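Local coordinates for protein 2,3-dihydroxybenzoate-AMP ligase (Mycobacterium smegmatis, PDB 5KEI) that belongs to the ANL clan of AMP-binding enzymes, whose members join a large N-terminal portion to a smaller, mobile C-terminal domain, at residues L79-A83 with V189-A193; A306-A310 with L340-L345; R462-V467 with A526-D531. All coordinates share one frame; numbering follows the deposited sequence.

Interaction 1. Residues L79-A83 with V189-A193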
loop_
_atom_site.group_PDB
_atom_site.type_symbol
_atom_site.label_atom_id
_atom_site.label_comp_id
_atom_site.label_asym_id
_atom_site.label_seq_id
_atom_site.Cartn_x
_atom_site.Cartn_y
_atom_site.Cartn_z
ATOM N N LEU A 79 -26.930 -0.072 -3.019
ATOM C CA LEU A 79 -26.180 -1.023 -3.817
ATOM C C LEU A 79 -25.218 -1.833 -2.969
ATOM O O LEU A 79 -25.150 -3.048 -3.106
ATOM C CB LEU A 79 -25.418 -0.301 -4.921
ATOM C CG LEU A 79 -26.301 0.227 -6.045
ATOM C CD1 LEU A 79 -25.459 1.054 -7.012
ATOM C CD2 LEU A 79 -26.962 -0.938 -6.750
ATOM N N ALA A 80 -24.478 -1.155 -2.094
ATOM C CA ALA A 80 -23.552 -1.831 -1.202
ATOM C C ALA A 80 -24.296 -2.776 -0.266
ATOM O O ALA A 80 -23.828 -3.886 -0.011
ATOM C CB ALA A 80 -22.743 -0.825 -0.401
ATOM N N ASP A 81 -25.440 -2.321 0.253
ATOM C CA ASP A 81 -26.288 -3.152 1.114
ATOM C C ASP A 81 -26.697 -4.412 0.369
ATOM O O ASP A 81 -26.558 -5.528 0.880
ATOM C CB ASP A 81 -27.547 -2.393 1.583
ATOM C CG ASP A 81 -27.301 -1.516 2.816
ATOM O OD1 ASP A 81 -26.294 -1.725 3.526
ATOM O OD2 ASP A 81 -28.124 -0.611 3.082
ATOM N N ARG A 82 -27.192 -4.229 -0.851
ATOM C CA ARG A 82 -27.642 -5.354 -1.665
ATOM C C ARG A 82 -26.489 -6.269 -2.035
ATOM O O ARG A 82 -26.640 -7.497 -2.063
ATOM C CB ARG A 82 -28.348 -4.862 -2.925
ATOM C CG ARG A 82 -29.816 -4.551 -2.693
ATOM C CD ARG A 82 -30.400 -3.831 -3.885
ATOM N NE ARG A 82 -30.164 -4.572 -5.123
ATOM C CZ ARG A 82 -30.296 -4.050 -6.338
ATOM N NH1 ARG A 82 -30.649 -2.777 -6.483
ATOM N NH2 ARG A 82 -30.067 -4.800 -7.406
ATOM N N ALA A 83 -25.334 -5.674 -2.302
ATOM C CA ALA A 83 -24.171 -6.453 -2.678
ATOM C C ALA A 83 -23.741 -7.285 -1.482
ATOM O O ALA A 83 -23.298 -8.417 -1.632
ATOM C CB ALA A 83 -23.040 -5.543 -3.164
ATOM N N VAL A 189 -24.990 -11.964 -8.422
ATOM C CA VAL A 189 -24.877 -12.145 -6.982
ATOM C C VAL A 189 -25.200 -10.861 -6.202
ATOM O O VAL A 189 -25.849 -10.917 -5.160
ATOM C CB VAL A 189 -23.469 -12.644 -6.590
ATOM C CG1 VAL A 189 -23.381 -12.872 -5.087
ATOM C CG2 VAL A 189 -23.136 -13.926 -7.338
ATOM N N THR A 190 -24.772 -9.710 -6.706
ATOM C CA THR A 190 -24.922 -8.469 -5.947
ATOM C C THR A 190 -26.226 -7.723 -6.250
ATOM O O THR A 190 -26.823 -7.099 -5.367
ATOM C CB THR A 190 -23.732 -7.536 -6.198
ATOM O OG1 THR A 190 -23.649 -7.232 -7.592
ATOM C CG2 THR A 190 -22.454 -8.215 -5.775
ATOM N N ARG A 191 -26.674 -7.787 -7.496
ATOM C CA ARG A 191 -27.943 -7.160 -7.855
ATOM C C ARG A 191 -29.045 -8.196 -7.784
ATOM O O ARG A 191 -28.793 -9.383 -8.006
ATOM C CB ARG A 191 -27.891 -6.552 -9.259
ATOM C CG ARG A 191 -26.680 -5.667 -9.540
ATOM C CD ARG A 191 -26.632 -4.434 -8.648
ATOM N NE ARG A 191 -26.016 -3.318 -9.361
ATOM C CZ ARG A 191 -24.711 -3.056 -9.373
ATOM N NH1 ARG A 191 -23.873 -3.834 -8.693
ATOM N NH2 ARG A 191 -24.244 -2.012 -10.064
ATOM N N ALA A 192 -30.257 -7.758 -7.468
ATOM C CA ALA A 192 -31.425 -8.635 -7.498
ATOM C C ALA A 192 -31.216 -9.927 -6.704
ATOM O O ALA A 192 -31.838 -10.952 -6.985
ATOM C CB ALA A 192 -31.800 -8.965 -8.951
ATOM N N ALA A 193 -30.311 -9.882 -5.734
ATOM C CA ALA A 193 -30.166 -10.987 -4.807
ATOM C C ALA A 193 -30.648 -10.491 -3.467
ATOM O O ALA A 193 -29.937 -9.765 -2.772
ATOM C CB ALA A 193 -28.738 -11.473 -4.731
#
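A83 meets T190 where helix 73-88 comes up against the C-terminal end of the short helix 186-190. The two CB atoms, of A83 and T190, lie 3.7 Å apart, and T190 CG2 sits almost as near the alanine methyl; a residue as small as alanine lets the two backbones approach to 3.9 Å between A83 CA and T190 CA. One turn earlier, L79 lays CD2 over one face of the R191 guanidinium, 3.7 Å from R191 NE. R82 reaches over the chain where residues 191-192 leave helix 186-190; its side chain bends at the third torsion (chi3 54°), bringing R82 NH2 to 3.2 Å from R191 CA and to 3.0 Å from A192 N. R82 NH2 and A192 N are both donors, so no hydrogen bond joins them. The side-chain methyl of T190 faces A83 because its hydroxyl is turned the other way: T190 OG1 lies between backbone N and carbonyl carbon (chi1 59°) and hydrogen-bonds to W186 O, one turn back. Helix 186-190 directly follows the edge strand 184-185 of a seven-stranded mixed sheet in the AMP-binding family region. A long arginine chain lets R191 pass L79 CD2 and still carry its guanidinium to E107, where NH1 forms a salt bridge; the R191 side chain also touches V110 of helix 107-117, as L79 does.

Interaction 2. Residues A306-A310 with L340-L345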
loop_
_atom_site.group_PDB
_atom_site.type_symbol
_atom_site.label_atom_id
_atom_site.label_comp_id
_atom_site.label_asym_id
_atom_site.label_seq_id
_atom_site.Cartn_x
_atom_site.Cartn_y
_atom_site.Cartn_z
ATOM N N ALA A 306 2.330 13.183 -14.565
ATOM C CA ALA A 306 2.131 14.611 -14.370
ATOM C C ALA A 306 2.915 15.400 -15.425
ATOM O O ALA A 306 2.415 16.380 -15.987
ATOM C CB ALA A 306 2.545 15.023 -12.966
ATOM N N LYS A 307 4.142 14.958 -15.699
ATOM C CA LYS A 307 5.004 15.620 -16.670
ATOM C C LYS A 307 4.438 15.483 -18.084
ATOM O O LYS A 307 4.433 16.438 -18.855
ATOM C CB LYS A 307 6.437 15.060 -16.597
ATOM C CG LYS A 307 7.361 15.629 -17.659
ATOM C CD LYS A 307 8.845 15.516 -17.306
ATOM C CE LYS A 307 9.330 14.085 -17.131
ATOM N NZ LYS A 307 10.809 14.022 -16.809
ATOM N N LEU A 308 3.949 14.291 -18.408
ATOM C CA LEU A 308 3.307 14.048 -19.694
ATOM C C LEU A 308 2.092 14.965 -19.906
ATOM O O LEU A 308 1.965 15.555 -20.971
ATOM C CB LEU A 308 2.912 12.568 -19.814
ATOM C CG LEU A 308 2.275 12.120 -21.133
ATOM C CD1 LEU A 308 3.264 12.215 -22.270
ATOM C CD2 LEU A 308 1.673 10.708 -21.038
ATOM N N TRP A 309 1.219 15.113 -18.902
ATOM C CA TRP A 309 0.058 16.012 -19.014
ATOM C C TRP A 309 0.454 17.450 -19.250
ATOM O O TRP A 309 -0.212 18.165 -19.987
ATOM C CB TRP A 309 -0.807 16.011 -17.753
ATOM C CG TRP A 309 -1.667 14.824 -17.523
ATOM C CD1 TRP A 309 -1.532 13.587 -18.071
ATOM C CD2 TRP A 309 -2.803 14.762 -16.655
ATOM N NE1 TRP A 309 -2.515 12.757 -17.602
ATOM C CE2 TRP A 309 -3.309 13.453 -16.728
ATOM C CE3 TRP A 309 -3.440 15.690 -15.822
ATOM C CZ2 TRP A 309 -4.425 13.039 -15.995
ATOM C CZ3 TRP A 309 -4.545 15.289 -15.109
ATOM C CH2 TRP A 309 -5.032 13.969 -15.199
ATOM N N ALA A 310 1.496 17.883 -18.551
ATOM C CA ALA A 310 1.978 19.259 -18.622
ATOM C C ALA A 310 2.443 19.610 -20.040
ATOM O O ALA A 310 2.062 20.636 -20.597
ATOM C CB ALA A 310 3.109 19.471 -17.616
ATOM N N LEU A 340 7.608 22.743 -14.144
ATOM C CA LEU A 340 6.820 22.546 -15.365
ATOM C C LEU A 340 5.352 22.339 -15.040
ATOM O O LEU A 340 4.468 22.963 -15.626
ATOM C CB LEU A 340 7.327 21.349 -16.163
ATOM C CG LEU A 340 6.572 21.048 -17.460
ATOM C CD1 LEU A 340 6.788 22.174 -18.444
ATOM C CD2 LEU A 340 7.058 19.742 -18.046
ATOM N N VAL A 341 5.112 21.461 -14.079
ATOM C CA VAL A 341 3.761 21.122 -13.691
ATOM C C VAL A 341 2.973 22.335 -13.212
ATOM O O VAL A 341 1.828 22.523 -13.613
ATOM C CB VAL A 341 3.767 20.049 -12.599
ATOM C CG1 VAL A 341 2.409 19.985 -11.893
ATOM C CG2 VAL A 341 4.154 18.716 -13.202
ATOM N N ARG A 342 3.549 23.180 -12.369
ATOM C CA ARG A 342 2.717 24.288 -11.913
ATOM C C ARG A 342 2.961 25.575 -12.695
ATOM O O ARG A 342 2.672 26.666 -12.229
ATOM C CB ARG A 342 2.870 24.510 -10.401
ATOM C CG ARG A 342 4.234 24.719 -9.870
ATOM C CD ARG A 342 4.175 24.700 -8.342
ATOM N NE ARG A 342 3.239 25.690 -7.804
ATOM C CZ ARG A 342 3.461 27.008 -7.771
ATOM N NH1 ARG A 342 4.589 27.529 -8.262
ATOM N NH2 ARG A 342 2.541 27.813 -7.256
ATOM N N GLY A 343 3.471 25.436 -13.908
ATOM C CA GLY A 343 3.481 26.544 -14.840
ATOM C C GLY A 343 2.571 26.204 -16.006
ATOM O O GLY A 343 2.052 27.081 -16.689
ATOM N N ALA A 344 2.363 24.908 -16.215
ATOM C CA ALA A 344 1.626 24.424 -17.372
ATOM C C ALA A 344 0.291 23.774 -17.004
ATOM O O ALA A 344 -0.594 23.670 -17.853
ATOM C CB ALA A 344 2.486 23.447 -18.153
ATOM N N LEU A 345 0.138 23.337 -15.756
ATOM C CA LEU A 345 -1.082 22.625 -15.345
ATOM C C LEU A 345 -1.912 23.356 -14.295
ATOM O O LEU A 345 -3.094 23.607 -14.504
ATOM C CB LEU A 345 -0.743 21.231 -14.808
ATOM C CG LEU A 345 -0.318 20.145 -15.793
ATOM C CD1 LEU A 345 -0.158 18.818 -15.047
ATOM C CD2 LEU A 345 -1.337 20.017 -16.918
#
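A310 packs against L340, A344 and L345 in an apolar helix-to-helix contact, partly buried, between helices 303-310 and 335-344 beside the nine-stranded mixed sheet. The axes of the short segments 306-310 and 340-344 come within 9.0 Å of each other, with an angle of 36° between their N-to-C directions, and no hydrogen bond crosses the interface. The small methyl of A310 is what permits so many neighbours at once: A310 CB is 3.8 Å from L340 CG, 3.9 Å from L345 CG and 4.1 Å from A344 CB. A second alanine, A344, lets the chains draw close, its CB lying 3.7 Å from A310 O.

These helices follow successive parallel strands. Strand 298-301 leads through helix 303-310 to its neighbour 325-328, which leads through helix 335-344 to 349-354, making two consecutive beta-alpha-beta units. Both helices lie over strand 325-328, where A306 touches V328 while V341 and L345 touch L326.

L345 supplies the branched reach. With its CG beside the backbone N (chi1 -73°), the side chain forks over the last turn of helix 303-310, placing CD1 3.7 Å from A306 O and CD2 3.8 Å from W309 O. The A306 carbonyl is already the acceptor of A310 N, so the methyl covers a satisfied polar atom. V341 uses only its CG2 branch, 4.0 Å from A306 CB. At the margin K307 crosses L340 at about a right angle, which suits a lysine: its methylenes pack here while NZ carries on toward D337, a long, weak ion pair. W309 offers its CB to L345 and sends its indole away to pack on helix 284-294, with NE1 hydrogen-bonded to P282 O just before that helix.

Interaction 3. Residues R462-V467 with A526-D531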
loop_
_atom_site.group_PDB
_atom_site.type_symbol
_atom_site.label_atom_id
_atom_site.label_comp_id
_atom_site.label_asym_id
_atom_site.label_seq_id
_atom_site.Cartn_x
_atom_site.Cartn_y
_atom_site.Cartn_z
ATOM N N ARG A 462 31.373 -8.025 -6.137
ATOM C CA ARG A 462 31.841 -9.379 -6.383
ATOM C C ARG A 462 32.276 -9.565 -7.832
ATOM O O ARG A 462 31.439 -9.754 -8.712
ATOM C CB ARG A 462 30.752 -10.401 -6.050
ATOM C CG ARG A 462 31.197 -11.805 -6.335
ATOM C CD ARG A 462 30.098 -12.847 -6.379
ATOM N NE ARG A 462 30.720 -14.172 -6.309
ATOM C CZ ARG A 462 31.141 -14.874 -7.363
ATOM N NH1 ARG A 462 30.990 -14.414 -8.599
ATOM N NH2 ARG A 462 31.713 -16.049 -7.174
ATOM N N GLY A 463 33.584 -9.541 -8.068
ATOM C CA GLY A 463 34.094 -9.530 -9.422
ATOM C C GLY A 463 33.646 -8.265 -10.127
ATOM O O GLY A 463 33.706 -7.169 -9.567
ATOM N N GLY A 464 33.182 -8.412 -11.360
ATOM C CA GLY A 464 32.742 -7.265 -12.136
ATOM C C GLY A 464 31.274 -6.943 -11.920
ATOM O O GLY A 464 30.705 -6.109 -12.625
ATOM N N GLU A 465 30.662 -7.609 -10.944
ATOM C CA GLU A 465 29.266 -7.371 -10.621
ATOM C C GLU A 465 29.130 -6.562 -9.355
ATOM O O GLU A 465 29.864 -6.764 -8.389
ATOM C CB GLU A 465 28.503 -8.680 -10.470
ATOM C CG GLU A 465 28.427 -9.485 -11.755
ATOM C CD GLU A 465 27.790 -8.717 -12.901
ATOM O OE1 GLU A 465 26.820 -7.959 -12.644
ATOM O OE2 GLU A 465 28.248 -8.898 -14.056
ATOM N N ASN A 466 28.191 -5.625 -9.392
ATOM C CA ASN A 466 27.768 -4.887 -8.219
ATOM C C ASN A 466 26.476 -5.523 -7.734
ATOM O O ASN A 466 25.394 -5.221 -8.237
ATOM C CB ASN A 466 27.588 -3.405 -8.549
ATOM C CG ASN A 466 28.889 -2.752 -8.999
ATOM O OD1 ASN A 466 29.701 -2.333 -8.174
ATOM N ND2 ASN A 466 29.110 -2.698 -10.315
ATOM N N VAL A 467 26.602 -6.447 -6.787
ATOM C CA VAL A 467 25.470 -7.247 -6.356
ATOM C C VAL A 467 24.741 -6.575 -5.201
ATOM O O VAL A 467 25.373 -6.089 -4.260
ATOM C CB VAL A 467 25.919 -8.661 -5.928
ATOM C CG1 VAL A 467 24.723 -9.490 -5.479
ATOM C CG2 VAL A 467 26.658 -9.343 -7.072
ATOM N N ALA A 526 24.602 -16.655 -11.932
ATOM C CA ALA A 526 25.610 -17.254 -11.065
ATOM C C ALA A 526 26.573 -16.211 -10.509
ATOM O O ALA A 526 27.340 -16.500 -9.590
ATOM C CB ALA A 526 26.377 -18.336 -11.819
ATOM N N HIS A 527 26.529 -15.003 -11.068
ATOM C CA HIS A 527 27.424 -13.929 -10.647
ATOM C C HIS A 527 26.873 -13.156 -9.455
ATOM O O HIS A 527 27.497 -12.198 -8.987
ATOM C CB HIS A 527 27.695 -12.966 -11.806
ATOM C CG HIS A 527 26.472 -12.259 -12.316
ATOM N ND1 HIS A 527 25.778 -11.330 -11.568
ATOM C CD2 HIS A 527 25.840 -12.325 -13.512
ATOM C CE1 HIS A 527 24.764 -10.867 -12.277
ATOM N NE2 HIS A 527 24.780 -11.453 -13.461
ATOM N N SER A 528 25.696 -13.565 -8.984
ATOM C CA SER A 528 25.076 -12.962 -7.815
ATOM C C SER A 528 24.646 -14.014 -6.801
ATOM O O SER A 528 23.826 -13.740 -5.925
ATOM C CB SER A 528 23.866 -12.109 -8.218
ATOM O OG SER A 528 24.267 -10.919 -8.869
ATOM N N ARG A 529 25.185 -15.221 -6.916
ATOM C CA ARG A 529 24.838 -16.262 -5.967
ATOM C C ARG A 529 25.904 -16.321 -4.888
ATOM O O ARG A 529 27.057 -15.979 -5.149
ATOM C CB ARG A 529 24.673 -17.596 -6.679
ATOM C CG ARG A 529 23.604 -17.567 -7.751
ATOM C CD ARG A 529 23.410 -18.942 -8.353
ATOM N NE ARG A 529 22.689 -18.869 -9.614
ATOM C CZ ARG A 529 22.827 -19.747 -10.597
ATOM N NH1 ARG A 529 23.664 -20.768 -10.456
ATOM N NH2 ARG A 529 22.133 -19.600 -11.718
ATOM N N PRO A 530 25.522 -16.714 -3.662
ATOM C CA PRO A 530 26.495 -16.687 -2.561
ATOM C C PRO A 530 27.618 -17.697 -2.786
ATOM O O PRO A 530 27.337 -18.793 -3.263
ATOM C CB PRO A 530 25.665 -17.078 -1.323
ATOM C CG PRO A 530 24.254 -17.107 -1.759
ATOM C CD PRO A 530 24.245 -17.309 -3.246
ATOM N N ASP A 531 28.849 -17.331 -2.445
ATOM C CA ASP A 531 29.982 -18.239 -2.559
ATOM C C ASP A 531 30.028 -19.217 -1.377
ATOM O O ASP A 531 30.586 -20.321 -1.480
ATOM C CB ASP A 531 31.301 -17.458 -2.641
ATOM C CG ASP A 531 31.296 -16.403 -3.735
ATOM O OD1 ASP A 531 31.450 -16.766 -4.927
ATOM O OD2 ASP A 531 31.145 -15.202 -3.394
#
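Residues R462 to E465 form a type II' beta turn, closed by two backbone hydrogen bonds between R462 and E465, and strand 465-467 then brings V467 alongside the irregular loop 526-531, with V467 CA 5.9 Å from S528 CA. Glycine suits G463, whose positive phi the turn demands.

At one end R462 and D531 form a salt bridge. The arginine leaves its backbone with CG opposite the N (chi1 178°) and stays extended to NE, so it spans the gap and meets the aspartate, which comes from the opposite direction, edge-on through its NE and NH2 side. The guanidinium and carboxylate are nearly coplanar. R462 NE donates to the syn lone pair of D531 OD2 at 3.1 Å, almost straight at 173°, and makes a weak second bond to OD1. The 2.4 Å between R462 NH2 and D531 OD1 is too short to take at face value, and the exact placing of these two atoms is doubtful.

Next to it, E465 folds over H527. Its carboxylate lies over one face of the imidazole, the planes 29° apart, with E465 CD 3.6 Å above the ring, shifted toward the rim. E465 CG comes closer still, 3.2 Å from H527 ND1. If the ring were charged, the glutamate would probably stabilise it. H527 ND1 also gives a weak hydrogen bond to S528 OG. Two residues on from E465, V467, branched and apolar, sets CG2 3.4 Å from S528 OG and 3.5 Å from H527 O.

The turn belongs to the hairpin of strands 459-462 and 465-468. R462 and V467 both touch I499 of strand 498-505, whose N binds D531 OD2, while R529 and P530 pack on helix 512-521 as the loop runs into strand 532-535.

Overall arrangement
From the N terminus, the contacts come in series, none nested in or crossing another. Interaction 1 closes a loop of 105 residues that carries much of the seven-stranded sheet, tying helix 73-88 to the short helix that follows the sheet's edge strand. Interaction 2 closes 29 residues and joins two neighbouring helices over the nine-stranded sheet. Interaction 3 closes 58 residues and secures a hairpin to the loop before strand 532-535. Interactions 1 and 2, centres about 41 Å apart, lie wholly in the AMP-binding family region, whereas the second segment of interaction 3 lies in the C-terminal family region, about 55 Å from interaction 1 between contact centres, on the opposite side of the chain's centre.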